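Local coordinates for protein RAP1B (Serratia marcescens, PDB 4AX2) that acts as a type VI secretion self-resistance (immunity) protein, probably protecting Serratia marcescens by neutralising a cognate amidase toxin, at residues Asp23-Ile28 with Arg68-Phe73; Leu123-Gln126 with Asn131-Arg134; Met31-Val36 with Gln126-Asn131; Asp87-Arg92 with Tyr115-Leu120; Gln48-Asp51 with Phe56-Asp59. One frame throughout, in Å; residues are numbered along the deposited sequence.

Contact 1 (Asp23-Ile28 with Arg68-Phe73); sequences DPVAFI and REWMPF
Ile28 and Trp70 bring the two backbones within 7.3 Å at their CA atoms, Ile28 lying in a short, weakly bonded helix that is preceded by a type I turn over Asp23-Ala26, and Trp70 in the loop that follows helix 55-67. Trp70 is the centre of the contact. With its CG anti to the carbonyl carbon (chi1 -47°), its indole reaches out from the loop and crosses the side chain of Val25 at about a right angle. Val25 CG2 sits over one face, 4.1 Å from the centroid of the five-membered ring and 28° off its normal, a CH-pi contact displaced toward the rim; the other methyl, CG1, meets Trp70 NE1 at 3.8 Å. On the opposite face lies CG of the neighbouring Glu69, leaving the indole sandwiched between aliphatic groups. Ile28 adds its CG2, 3.9 Å from Trp70 CB, at the root of the indole. Trp136 of the C-terminal region packs edge-to-face with Trp70, and Pro24 O accepts a hydrogen bond from Arg113 of the second subunit. The contact thus packs a type I beta turn and the short helix after it, through Val25 and Ile28, on the tryptophan of an inter-helix loop.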
# COMPACT_ATOMS: atom_id res chain seq x y z
N ASP A 23 -5.40 2.26 19.75
CA ASP A 23 -5.87 1.08 18.99
C ASP A 23 -5.25 1.09 17.60
O ASP A 23 -5.75 1.74 16.68
CB ASP A 23 -7.39 0.90 18.87
CG ASP A 23 -7.79 -0.51 18.29
OD1 ASP A 23 -6.88 -1.31 17.94
OD2 ASP A 23 -9.00 -0.84 18.20
N PRO A 24 -4.14 0.34 17.43
CA PRO A 24 -3.42 0.26 16.16
C PRO A 24 -4.27 -0.20 14.97
O PRO A 24 -3.98 0.21 13.85
CB PRO A 24 -2.30 -0.74 16.45
CG PRO A 24 -2.10 -0.67 17.92
CD PRO A 24 -3.46 -0.45 18.48
N VAL A 25 -5.31 -1.00 15.19
CA VAL A 25 -6.09 -1.51 14.07
C VAL A 25 -7.48 -0.90 13.94
O VAL A 25 -8.29 -1.41 13.17
CB VAL A 25 -6.16 -3.04 14.07
CG1 VAL A 25 -4.78 -3.63 13.74
CG2 VAL A 25 -6.70 -3.55 15.41
N ALA A 26 -7.75 0.19 14.65
CA ALA A 26 -9.02 0.89 14.51
C ALA A 26 -9.36 1.11 13.04
O ALA A 26 -10.50 0.93 12.61
CB ALA A 26 -8.99 2.22 15.26
N PHE A 27 -8.37 1.50 12.24
CA PHE A 27 -8.64 1.79 10.84
C PHE A 27 -8.98 0.54 10.00
O PHE A 27 -9.67 0.65 8.99
CB PHE A 27 -7.49 2.61 10.21
CG PHE A 27 -6.28 1.81 9.84
CD1 PHE A 27 -5.35 1.42 10.80
CD2 PHE A 27 -6.03 1.50 8.51
CE1 PHE A 27 -4.23 0.69 10.44
CE2 PHE A 27 -4.91 0.77 8.15
CZ PHE A 27 -4.01 0.37 9.11
N ILE A 28 -8.50 -0.62 10.42
CA ILE A 28 -8.80 -1.91 9.76
C ILE A 28 -10.23 -2.38 10.10
O ILE A 28 -10.97 -2.91 9.25
CB ILE A 28 -7.78 -2.99 10.21
CG1 ILE A 28 -6.34 -2.63 9.82
CG2 ILE A 28 -8.10 -4.36 9.60
CD1 ILE A 28 -6.18 -2.50 8.32
N ARG A 68 -5.56 -11.15 9.55
CA ARG A 68 -6.53 -12.23 9.57
C ARG A 68 -7.42 -12.20 10.83
O ARG A 68 -8.53 -12.72 10.81
CB ARG A 68 -5.83 -13.57 9.46
CG ARG A 68 -5.01 -13.72 8.18
CD ARG A 68 -4.28 -15.04 8.11
NE ARG A 68 -3.41 -15.24 9.26
CZ ARG A 68 -2.28 -15.93 9.24
NH1 ARG A 68 -1.86 -16.50 8.12
NH2 ARG A 68 -1.57 -16.06 10.35
N GLU A 69 -6.93 -11.60 11.92
CA GLU A 69 -7.73 -11.53 13.15
C GLU A 69 -9.00 -10.68 12.95
O GLU A 69 -9.97 -10.87 13.66
CB GLU A 69 -6.88 -10.98 14.33
CG GLU A 69 -7.62 -10.97 15.66
CD GLU A 69 -6.73 -10.75 16.89
OE1 GLU A 69 -5.56 -10.35 16.74
OE2 GLU A 69 -7.23 -10.97 18.03
N TRP A 70 -9.00 -9.79 11.96
CA TRP A 70 -10.05 -8.78 11.84
C TRP A 70 -11.01 -9.02 10.71
O TRP A 70 -11.76 -8.12 10.32
CB TRP A 70 -9.42 -7.38 11.76
CG TRP A 70 -8.37 -7.26 12.83
CD1 TRP A 70 -6.99 -7.15 12.67
CD2 TRP A 70 -8.59 -7.35 14.27
NE1 TRP A 70 -6.36 -7.12 13.89
CE2 TRP A 70 -7.27 -7.25 14.89
CE3 TRP A 70 -9.71 -7.47 15.08
CZ2 TRP A 70 -7.12 -7.27 16.27
CZ3 TRP A 70 -9.54 -7.51 16.47
CH2 TRP A 70 -8.27 -7.41 17.05
N MET A 71 -11.01 -10.25 10.20
CA MET A 71 -11.94 -10.66 9.15
C MET A 71 -12.23 -12.15 9.18
O MET A 71 -11.36 -12.95 9.54
CB MET A 71 -11.35 -10.31 7.78
CG MET A 71 -9.93 -10.82 7.58
SD MET A 71 -9.47 -10.67 5.84
CE MET A 71 -7.73 -11.11 5.94
N PRO A 72 -13.44 -12.56 8.74
CA PRO A 72 -13.78 -13.98 8.67
C PRO A 72 -13.18 -14.61 7.40
O PRO A 72 -13.90 -14.97 6.46
CB PRO A 72 -15.31 -13.97 8.68
CG PRO A 72 -15.66 -12.71 7.99
CD PRO A 72 -14.57 -11.71 8.34
N PHE A 73 -11.86 -14.70 7.40
CA PHE A 73 -11.04 -15.07 6.24
C PHE A 73 -11.01 -16.59 6.10
O PHE A 73 -10.99 -17.32 7.10
CB PHE A 73 -9.62 -14.55 6.50
CG PHE A 73 -8.66 -14.76 5.37
CD1 PHE A 73 -8.90 -14.22 4.12
CD2 PHE A 73 -7.48 -15.46 5.58
CE1 PHE A 73 -7.99 -14.37 3.09
CE2 PHE A 73 -6.57 -15.64 4.55
CZ PHE A 73 -6.83 -15.11 3.30

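Contact 2 (Leu123-Gln126 with Asn131-Arg134); sequences LSRQ and NPDR. With EDO (1,2-ethanediol), chain D; EDO (1,2-ethanediol), chain E.
Arg125 CG and Asp133 CG both stand anti to their carbonyl carbons (chi1 -68° and -64°), and with the arginine extended from CG to NE the two charged ends converge. There Arg125 NH1 and Asp133 OD1 form a salt bridge of 3.3 Å. The guanidinium and carboxylate planes are 84° apart, so this is a single-point approach and not a paired, coplanar one. An ethanediol, probably from the crystallisation liquor, spans the two ends: its O1 donates to Asp133 OD2 at 2.9 Å and accepts a weak bond from Arg125 NH1. A water modelled beside the bridge lies too close to the arginine for its role to be certain. Closer to the backbone the contact is apolar, with Pro132 CG 4.1 Å from Arg125 CB and Pro132 CB 3.9 Å from Arg125 O. His34 of helix 33-49 touches both Arg125 and Asp133. The proline and aspartate are held in place by their own turn, in which Asn131 OD1 accepts from Asp133 N at 2.9 Å, met from above its carbonyl plane. This is an Asx turn coinciding with a type I beta turn, folded back on the C-terminal end of helix 118-126 at the protein surface.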
# COMPACT_ATOMS: atom_id res chain seq x y z
N LEU A 123 -10.85 -11.73 -6.04
CA LEU A 123 -10.45 -12.75 -5.04
C LEU A 123 -10.76 -12.31 -3.62
O LEU A 123 -11.18 -13.13 -2.81
CB LEU A 123 -8.98 -13.13 -5.18
CG LEU A 123 -8.39 -14.19 -4.24
CD1 LEU A 123 -9.06 -15.56 -4.47
CD2 LEU A 123 -6.89 -14.29 -4.47
N SER A 124 -10.58 -11.02 -3.32
CA SER A 124 -10.79 -10.45 -1.99
C SER A 124 -12.23 -10.64 -1.47
O SER A 124 -12.47 -10.70 -0.25
CB SER A 124 -10.42 -8.96 -1.97
OG SER A 124 -11.36 -8.13 -2.62
N ARG A 125 -13.18 -10.71 -2.40
CA ARG A 125 -14.57 -10.92 -2.07
C ARG A 125 -14.86 -12.41 -1.88
O ARG A 125 -15.63 -12.77 -0.99
CB ARG A 125 -15.46 -10.34 -3.16
CG ARG A 125 -15.38 -8.82 -3.18
CD ARG A 125 -15.89 -8.22 -4.48
NE ARG A 125 -15.49 -6.82 -4.56
CZ ARG A 125 -16.12 -5.81 -3.97
NH1 ARG A 125 -17.23 -6.01 -3.25
NH2 ARG A 125 -15.64 -4.57 -4.10
N GLN A 126 -14.19 -13.25 -2.66
CA GLN A 126 -14.39 -14.70 -2.60
C GLN A 126 -13.90 -15.35 -1.31
O GLN A 126 -14.47 -16.35 -0.87
CB GLN A 126 -13.69 -15.38 -3.79
CG GLN A 126 -14.22 -14.93 -5.14
CD GLN A 126 -13.48 -15.55 -6.30
OE1 GLN A 126 -12.26 -15.74 -6.24
NE2 GLN A 126 -14.20 -15.85 -7.38
N ASN A 131 -21.15 -11.80 3.86
CA ASN A 131 -21.13 -10.60 3.02
C ASN A 131 -19.77 -9.95 3.11
O ASN A 131 -19.37 -9.51 4.18
CB ASN A 131 -22.19 -9.61 3.52
CG ASN A 131 -22.36 -8.40 2.62
OD1 ASN A 131 -21.51 -8.08 1.79
ND2 ASN A 131 -23.50 -7.72 2.78
N PRO A 132 -19.05 -9.83 1.97
CA PRO A 132 -17.72 -9.25 2.08
C PRO A 132 -17.70 -7.73 2.27
O PRO A 132 -16.62 -7.18 2.46
CB PRO A 132 -17.07 -9.62 0.73
CG PRO A 132 -18.21 -9.69 -0.21
CD PRO A 132 -19.36 -10.27 0.59
N ASP A 133 -18.85 -7.07 2.21
CA ASP A 133 -18.94 -5.63 2.45
C ASP A 133 -19.15 -5.24 3.93
O ASP A 133 -19.15 -4.06 4.27
CB ASP A 133 -20.05 -4.98 1.62
CG ASP A 133 -19.81 -5.08 0.11
OD1 ASP A 133 -18.74 -5.57 -0.31
OD2 ASP A 133 -20.74 -4.70 -0.65
N ARG A 134 -19.36 -6.22 4.81
CA ARG A 134 -19.50 -5.90 6.23
C ARG A 134 -18.12 -5.59 6.81
O ARG A 134 -17.09 -5.88 6.17
CB ARG A 134 -20.21 -7.03 6.98
CG ARG A 134 -21.70 -7.04 6.63
CD ARG A 134 -22.46 -8.16 7.31
NE ARG A 134 -22.52 -8.02 8.75
CZ ARG A 134 -23.43 -7.33 9.43
NH1 ARG A 134 -24.41 -6.67 8.81
NH2 ARG A 134 -23.37 -7.30 10.75
C1 EDO D . -25.70 -8.86 4.78
O1 EDO D . -25.54 -10.05 5.58
C2 EDO D . -26.22 -7.72 5.65
O2 EDO D . -25.31 -6.62 5.62
C1 EDO E . -19.49 -3.15 -3.99
O1 EDO E . -19.85 -4.37 -3.34
C2 EDO E . -19.21 -2.09 -2.92
O2 EDO E . -17.80 -1.98 -2.76
O HOH W 1 -19.04 -7.54 -2.65

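Contact 3 (Met31-Val36 with Gln126-Asn131); sequences MPYHQV and QLIAGN
Tyr33 and Ile128 join the first turn of helix 33-49 to the loop leaving helix 118-126, an apolar helix-to-loop contact within an all-helical fold. Pro32 occupies the N-cap position, and Leu127 is where 126-131 leaves helical geometry. The tight part is compact. All three outer carbons of Ile128 gather round Tyr33 CB: CG2 at 3.7 Å, CG1 at 3.8 Å and CD1 at 3.9 Å. The branch that does most of the touching, CG2, is anti to the backbone N of Ile128 and also meets Tyr33 CD2 at 3.8 Å. The two side chains cross at about a right angle, and the methyl approaches the ring obliquely while the CB takes the closest contact. Both residues are buried. Tyr33 OH finds its partner beyond the contact, in a hydrogen bond with Asp139, while Met71 and Pro72 also pack against the tyrosine. The backbone nitrogens of Tyr33 and His34, at the start of the helix, probably bond to the carbonyl oxygens of Arg134 and Pro132.

Toward solvent the packing thins quickly, and Asn131 is exposed. The last touch on this side comes from a backbone atom, Asn131 O, which lies 4.0 Å from Tyr33 CD2 at the edge of the ring and near its plane.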
# COMPACT_ATOMS: atom_id res chain seq x y z
N MET A 31 -13.00 -1.12 7.92
CA MET A 31 -12.96 -1.44 6.49
C MET A 31 -13.94 -2.53 6.13
O MET A 31 -14.09 -3.47 6.88
CB MET A 31 -11.60 -2.00 6.08
CG MET A 31 -10.51 -0.97 5.94
SD MET A 31 -8.95 -1.79 5.65
CE MET A 31 -7.97 -0.28 5.60
N PRO A 32 -14.52 -2.47 4.92
CA PRO A 32 -15.18 -3.69 4.47
C PRO A 32 -14.17 -4.83 4.39
O PRO A 32 -13.01 -4.60 4.01
CB PRO A 32 -15.68 -3.32 3.07
CG PRO A 32 -14.78 -2.24 2.63
CD PRO A 32 -14.45 -1.45 3.86
N TYR A 33 -14.61 -6.04 4.74
CA TYR A 33 -13.72 -7.19 4.79
C TYR A 33 -12.91 -7.42 3.49
O TYR A 33 -11.75 -7.82 3.58
CB TYR A 33 -14.50 -8.46 5.12
CG TYR A 33 -15.09 -8.53 6.53
CD1 TYR A 33 -14.35 -8.11 7.64
CD2 TYR A 33 -16.36 -9.04 6.74
CE1 TYR A 33 -14.87 -8.22 8.93
CE2 TYR A 33 -16.89 -9.14 8.01
CZ TYR A 33 -16.15 -8.73 9.10
OH TYR A 33 -16.68 -8.84 10.37
N HIS A 34 -13.50 -7.19 2.32
CA HIS A 34 -12.76 -7.40 1.08
C HIS A 34 -11.53 -6.51 1.04
O HIS A 34 -10.48 -6.94 0.58
CB HIS A 34 -13.63 -7.23 -0.18
CG HIS A 34 -14.27 -5.86 -0.34
ND1 HIS A 34 -13.64 -4.83 -0.94
CD2 HIS A 34 -15.54 -5.40 -0.02
CE1 HIS A 34 -14.45 -3.76 -0.97
NE2 HIS A 34 -15.62 -4.11 -0.42
N GLN A 35 -11.64 -5.29 1.57
CA GLN A 35 -10.47 -4.42 1.67
C GLN A 35 -9.40 -4.95 2.62
O GLN A 35 -8.21 -4.83 2.33
CB GLN A 35 -10.88 -3.00 2.08
CG GLN A 35 -9.73 -2.01 2.02
CD GLN A 35 -9.20 -1.77 0.61
OE1 GLN A 35 -9.97 -1.57 -0.33
NE2 GLN A 35 -7.87 -1.79 0.45
N VAL A 36 -9.80 -5.55 3.74
CA VAL A 36 -8.83 -6.14 4.67
C VAL A 36 -7.98 -7.20 3.99
O VAL A 36 -6.78 -7.29 4.24
CB VAL A 36 -9.49 -6.73 5.91
CG1 VAL A 36 -8.43 -7.27 6.88
CG2 VAL A 36 -10.39 -5.69 6.58
N GLN A 126 -14.19 -13.25 -2.66
CA GLN A 126 -14.39 -14.70 -2.60
C GLN A 126 -13.90 -15.35 -1.31
O GLN A 126 -14.47 -16.35 -0.87
CB GLN A 126 -13.69 -15.38 -3.79
CG GLN A 126 -14.22 -14.93 -5.14
CD GLN A 126 -13.48 -15.55 -6.30
OE1 GLN A 126 -12.26 -15.74 -6.24
NE2 GLN A 126 -14.20 -15.85 -7.38
N LEU A 127 -12.89 -14.76 -0.67
CA LEU A 127 -12.23 -15.37 0.49
C LEU A 127 -12.82 -14.97 1.85
O LEU A 127 -12.23 -15.29 2.90
CB LEU A 127 -10.73 -15.03 0.46
CG LEU A 127 -9.98 -15.58 -0.76
CD1 LEU A 127 -8.51 -15.22 -0.70
CD2 LEU A 127 -10.17 -17.10 -0.92
N ILE A 128 -13.95 -14.25 1.82
CA ILE A 128 -14.62 -13.78 3.03
C ILE A 128 -15.91 -14.57 3.24
O ILE A 128 -16.75 -14.65 2.34
CB ILE A 128 -14.91 -12.26 2.97
CG1 ILE A 128 -13.59 -11.47 2.99
CG2 ILE A 128 -15.81 -11.82 4.14
CD1 ILE A 128 -12.69 -11.75 4.19
N ALA A 129 -16.04 -15.17 4.42
CA ALA A 129 -17.30 -15.81 4.83
C ALA A 129 -18.36 -14.74 5.01
O ALA A 129 -18.08 -13.65 5.51
CB ALA A 129 -17.12 -16.62 6.11
N GLY A 130 -19.59 -15.04 4.60
CA GLY A 130 -20.65 -14.05 4.57
C GLY A 130 -20.45 -12.90 3.60
O GLY A 130 -19.67 -13.00 2.63
N ASN A 131 -21.15 -11.80 3.86
CA ASN A 131 -21.13 -10.60 3.02
C ASN A 131 -19.77 -9.95 3.11
O ASN A 131 -19.37 -9.51 4.18
CB ASN A 131 -22.19 -9.61 3.52
CG ASN A 131 -22.36 -8.40 2.62
OD1 ASN A 131 -21.51 -8.08 1.79
ND2 ASN A 131 -23.50 -7.72 2.78

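Contact 4 (Asp87-Arg92 with Tyr115-Leu120); sequences DKYKSR and YHSPEL. With EDO (1,2-ethanediol), chain G; EDO (1,2-ethanediol), chain F.
Tyr89, of helix 75-89, reaches to Ser117 and Glu119, where one helix gives way to the next. The van der Waals part is small: Tyr89 OH lies 3.3 Å from Ser117 CB, and Tyr89 CZ is 3.8 Å from the same carbon, which comes at the ring obliquely. Arg113 and Leu114 of helix 107-116 also pack against the tyrosine.

Polar groups meet at the phenol end. Glu119 bends at its second torsion (chi2 89°), bringing OE1 to 2.9 Å from Tyr89 OH, at the edge of the ring and near its plane, with the carboxylate turned 75° from the ring. An ethanediol, probably from the crystallisation liquor, sits at the same edge; its O1 is modelled too close to the phenol oxygen to be taken literally, which leaves its weak bond to Glu119 OE1 doubtful as well. A second ethanediol hydrogen-bonds through O2 to His116 ND1 at 2.8 Å, and His116 NE2 bonds to Glu39 of the second subunit. Beside the contact, Lys90 forms a salt bridge with Asp87 and also bonds Gln48.

A side-chain cap orders 115-120. Ser117 OG accepts from Leu120 N at 3.1 Å with an N-H...O angle of 159°, and also hydrogen-bonds to Leu114 O, so a single hydroxyl links helix 107-116 to the start of helix 118-126. Ser117-Pro118 is thus an N-cap serine followed by proline in the first turn, the junction of two consecutive helices against which a tyrosine from a third is laid.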
# COMPACT_ATOMS: atom_id res chain seq x y z
N ASP A 87 2.38 -14.07 -6.42
CA ASP A 87 3.45 -14.59 -7.25
C ASP A 87 3.29 -14.18 -8.72
O ASP A 87 4.28 -14.06 -9.42
CB ASP A 87 3.56 -16.12 -7.12
CG ASP A 87 4.12 -16.55 -5.78
OD1 ASP A 87 4.71 -15.68 -5.09
OD2 ASP A 87 3.99 -17.75 -5.42
N LYS A 88 2.06 -13.95 -9.16
CA LYS A 88 1.80 -13.51 -10.54
C LYS A 88 2.13 -12.01 -10.76
O LYS A 88 2.24 -11.58 -11.92
CB LYS A 88 0.37 -13.87 -10.95
CG LYS A 88 0.16 -15.38 -11.01
CD LYS A 88 -1.26 -15.77 -11.43
CE LYS A 88 -1.50 -17.27 -11.33
NZ LYS A 88 -2.95 -17.60 -11.45
N TYR A 89 2.33 -11.26 -9.67
CA TYR A 89 2.62 -9.81 -9.74
C TYR A 89 4.04 -9.40 -9.32
O TYR A 89 4.66 -8.54 -9.95
CB TYR A 89 1.59 -9.03 -8.92
CG TYR A 89 0.28 -8.91 -9.66
CD1 TYR A 89 -0.61 -9.96 -9.69
CD2 TYR A 89 -0.04 -7.75 -10.35
CE1 TYR A 89 -1.80 -9.87 -10.41
CE2 TYR A 89 -1.24 -7.64 -11.06
CZ TYR A 89 -2.11 -8.71 -11.09
OH TYR A 89 -3.30 -8.65 -11.78
N LYS A 90 4.56 -10.03 -8.26
CA LYS A 90 5.68 -9.47 -7.51
C LYS A 90 7.02 -9.40 -8.23
O LYS A 90 7.85 -8.55 -7.89
CB LYS A 90 5.87 -10.25 -6.20
CG LYS A 90 6.32 -11.69 -6.39
CD LYS A 90 6.61 -12.32 -5.03
CE LYS A 90 7.22 -13.71 -5.18
NZ LYS A 90 7.40 -14.44 -3.88
N SER A 91 7.22 -10.29 -9.22
CA SER A 91 8.52 -10.52 -9.87
C SER A 91 8.54 -9.98 -11.27
O SER A 91 9.52 -10.15 -11.99
CB SER A 91 8.84 -12.02 -9.96
OG SER A 91 8.76 -12.63 -8.71
N ARG A 92 7.46 -9.31 -11.67
CA ARG A 92 7.39 -8.80 -13.02
C ARG A 92 8.55 -7.87 -13.29
O ARG A 92 9.03 -7.14 -12.40
CB ARG A 92 6.05 -8.13 -13.31
CG ARG A 92 4.84 -9.05 -13.23
CD ARG A 92 4.93 -10.29 -14.12
NE ARG A 92 4.90 -9.96 -15.55
CZ ARG A 92 3.79 -9.74 -16.27
NH1 ARG A 92 2.58 -9.81 -15.70
NH2 ARG A 92 3.90 -9.45 -17.56
N TYR A 115 -2.17 -4.73 -5.65
CA TYR A 115 -3.13 -4.18 -4.69
C TYR A 115 -4.34 -3.56 -5.37
O TYR A 115 -5.43 -3.63 -4.84
CB TYR A 115 -2.42 -3.14 -3.81
CG TYR A 115 -3.25 -2.44 -2.78
CD1 TYR A 115 -3.76 -3.12 -1.68
CD2 TYR A 115 -3.47 -1.08 -2.87
CE1 TYR A 115 -4.49 -2.47 -0.71
CE2 TYR A 115 -4.20 -0.41 -1.91
CZ TYR A 115 -4.72 -1.12 -0.83
OH TYR A 115 -5.44 -0.44 0.12
N HIS A 116 -4.13 -2.91 -6.51
CA HIS A 116 -5.23 -2.30 -7.28
C HIS A 116 -5.84 -3.17 -8.38
O HIS A 116 -6.73 -2.72 -9.11
CB HIS A 116 -4.75 -0.98 -7.88
CG HIS A 116 -4.33 0.04 -6.84
ND1 HIS A 116 -5.20 0.64 -6.01
CD2 HIS A 116 -3.07 0.56 -6.52
CE1 HIS A 116 -4.54 1.49 -5.19
NE2 HIS A 116 -3.24 1.44 -5.51
N SER A 117 -5.36 -4.40 -8.53
CA SER A 117 -5.77 -5.25 -9.64
C SER A 117 -7.21 -5.71 -9.54
O SER A 117 -7.72 -5.99 -8.45
CB SER A 117 -4.85 -6.48 -9.82
OG SER A 117 -4.93 -7.36 -8.71
N PRO A 118 -7.89 -5.81 -10.70
CA PRO A 118 -9.21 -6.41 -10.70
C PRO A 118 -9.17 -7.85 -10.15
O PRO A 118 -10.11 -8.28 -9.51
CB PRO A 118 -9.60 -6.43 -12.19
CG PRO A 118 -8.66 -5.52 -12.89
CD PRO A 118 -7.47 -5.28 -12.01
N GLU A 119 -8.09 -8.56 -10.41
CA GLU A 119 -7.93 -9.96 -9.98
C GLU A 119 -7.97 -10.08 -8.45
O GLU A 119 -8.66 -10.94 -7.87
CB GLU A 119 -6.61 -10.52 -10.52
CG GLU A 119 -6.61 -10.81 -12.02
CD GLU A 119 -6.19 -9.64 -12.91
OE1 GLU A 119 -6.16 -8.46 -12.46
OE2 GLU A 119 -5.89 -9.91 -14.11
N LEU A 120 -7.21 -9.22 -7.78
CA LEU A 120 -7.22 -9.20 -6.32
C LEU A 120 -8.59 -8.72 -5.83
O LEU A 120 -9.11 -9.24 -4.85
CB LEU A 120 -6.09 -8.34 -5.74
CG LEU A 120 -6.08 -8.24 -4.20
CD1 LEU A 120 -5.94 -9.62 -3.54
CD2 LEU A 120 -4.98 -7.28 -3.75
C1 EDO G . -2.87 -5.89 -13.54
O1 EDO G . -3.54 -7.14 -13.52
C2 EDO G . -3.81 -4.83 -13.06
O2 EDO G . -3.32 -3.57 -13.49
C1 EDO F . -8.74 1.83 -4.55
O1 EDO F . -7.42 2.14 -4.11
C2 EDO F . -8.84 0.33 -4.75
O2 EDO F . -7.87 -0.10 -5.71

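Contact 5 (Gln48-Asp51 with Phe56-Asp59); sequences QVSD and FSLD
Ser50 points its side chain at Phe56 and Ser57, across the short connection between helices 33-49 and 55-67. Its CB lies in the plane of the Phe56 ring, at the edge, 3.7 Å from CD2, and its OG is nearer still, 3.4 Å from the same ring carbon. The phenyl therefore offers its rim to the serine and is met edge-on, while the ring stacks with Phe56 of the second subunit. Phe56 CG is anti to the backbone N (chi1 174°), which turns the ring toward Ser50.

Ser57 meets the same hydroxyl with its carbon: Ser57 CB is 3.2 Å from Ser50 OG. The two serine oxygens, Ser50 OG and Ser57 OG, remain 3.6 Å apart, each directed to a carbonyl of helix 33-49. Ser50 OG, held between its own backbone N and carbonyl carbon (chi1 49°), hydrogen-bonds to Leu46 O and weakly to Ala47 O, while Ser57 OG bonds to Ala47 O. Cys45 of the same helix forms a disulfide with Cys111. Asp51, more exposed, forms a salt bridge with Lys54 of the second subunit.

The chemistry is that of small hydroxyl side chains satisfied in a buried place: their oxygens take up the carbonyls of Leu46 and Ala47 in helix 33-49, and the Phe56 edge and Ser57 pack on Ser50 in the connection, beside the dimer interface.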
# COMPACT_ATOMS: atom_id res chain seq x y z
N GLN A 48 7.59 -10.15 0.80
CA GLN A 48 8.25 -11.09 -0.12
C GLN A 48 9.24 -10.43 -1.06
O GLN A 48 10.21 -11.06 -1.47
CB GLN A 48 7.21 -11.89 -0.92
CG GLN A 48 6.41 -12.84 -0.04
CD GLN A 48 5.37 -13.63 -0.79
OE1 GLN A 48 5.36 -13.64 -2.03
NE2 GLN A 48 4.48 -14.32 -0.06
N VAL A 49 9.05 -9.16 -1.37
CA VAL A 49 9.96 -8.45 -2.29
C VAL A 49 11.10 -7.73 -1.60
O VAL A 49 11.94 -7.11 -2.26
CB VAL A 49 9.21 -7.49 -3.22
CG1 VAL A 49 8.17 -8.24 -4.03
CG2 VAL A 49 8.60 -6.33 -2.43
N SER A 50 11.14 -7.81 -0.27
CA SER A 50 12.20 -7.19 0.50
C SER A 50 13.03 -8.33 1.07
O SER A 50 12.76 -9.50 0.79
CB SER A 50 11.61 -6.26 1.59
OG SER A 50 10.60 -6.88 2.35
N ASP A 51 14.04 -8.02 1.85
CA ASP A 51 15.01 -9.06 2.29
C ASP A 51 14.34 -9.91 3.36
O ASP A 51 14.06 -9.38 4.43
CB ASP A 51 16.25 -8.39 2.89
CG ASP A 51 17.43 -8.33 1.95
OD1 ASP A 51 17.40 -7.55 0.97
OD2 ASP A 51 18.42 -9.04 2.23
N PHE A 56 12.45 -4.96 8.07
CA PHE A 56 11.28 -4.51 7.31
C PHE A 56 10.43 -5.68 6.82
O PHE A 56 9.23 -5.69 7.05
CB PHE A 56 11.60 -3.61 6.11
CG PHE A 56 10.38 -3.30 5.29
CD1 PHE A 56 9.44 -2.40 5.77
CD2 PHE A 56 10.12 -3.99 4.11
CE1 PHE A 56 8.27 -2.16 5.06
CE2 PHE A 56 8.95 -3.77 3.40
CZ PHE A 56 8.01 -2.84 3.89
N SER A 57 11.04 -6.62 6.11
CA SER A 57 10.32 -7.79 5.60
C SER A 57 9.55 -8.49 6.71
O SER A 57 8.39 -8.88 6.54
CB SER A 57 11.26 -8.75 4.87
OG SER A 57 10.56 -9.90 4.38
N LEU A 58 10.18 -8.65 7.87
CA LEU A 58 9.54 -9.33 9.00
C LEU A 58 8.35 -8.54 9.52
O LEU A 58 7.29 -9.09 9.85
CB LEU A 58 10.56 -9.59 10.12
CG LEU A 58 10.07 -10.30 11.38
CD1 LEU A 58 9.47 -11.67 11.07
CD2 LEU A 58 11.21 -10.43 12.39
N ASP A 59 8.52 -7.22 9.60
CA ASP A 59 7.45 -6.30 10.01
C ASP A 59 6.24 -6.43 9.08
O ASP A 59 5.11 -6.57 9.55
CB ASP A 59 8.01 -4.87 9.98
CG ASP A 59 7.04 -3.83 10.52
OD1 ASP A 59 6.03 -3.53 9.84
OD2 ASP A 59 7.34 -3.26 11.59

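How the contacts relate
Helix 33-49 runs between two ends of the fold: contact 3 lies at its start and contact 5 at its finish, about 25 Å apart by centres. Contacts 1, 2 and 3 cluster round the first end. Contact 3 touches both of the others, shares Gln126 and Asn131 with contact 2, and meets contact 1 through the bond of Ala129 N with Pro72 O. Contact 5 is buried and contact 2 lies on the surface, where a salt bridge is added to apolar packing of the kind that makes contacts 1 and 3. Contact 4, partly buried and more polar, reaches contact 5 through Lys90 and Gln48. All but contact 2 touch the second subunit.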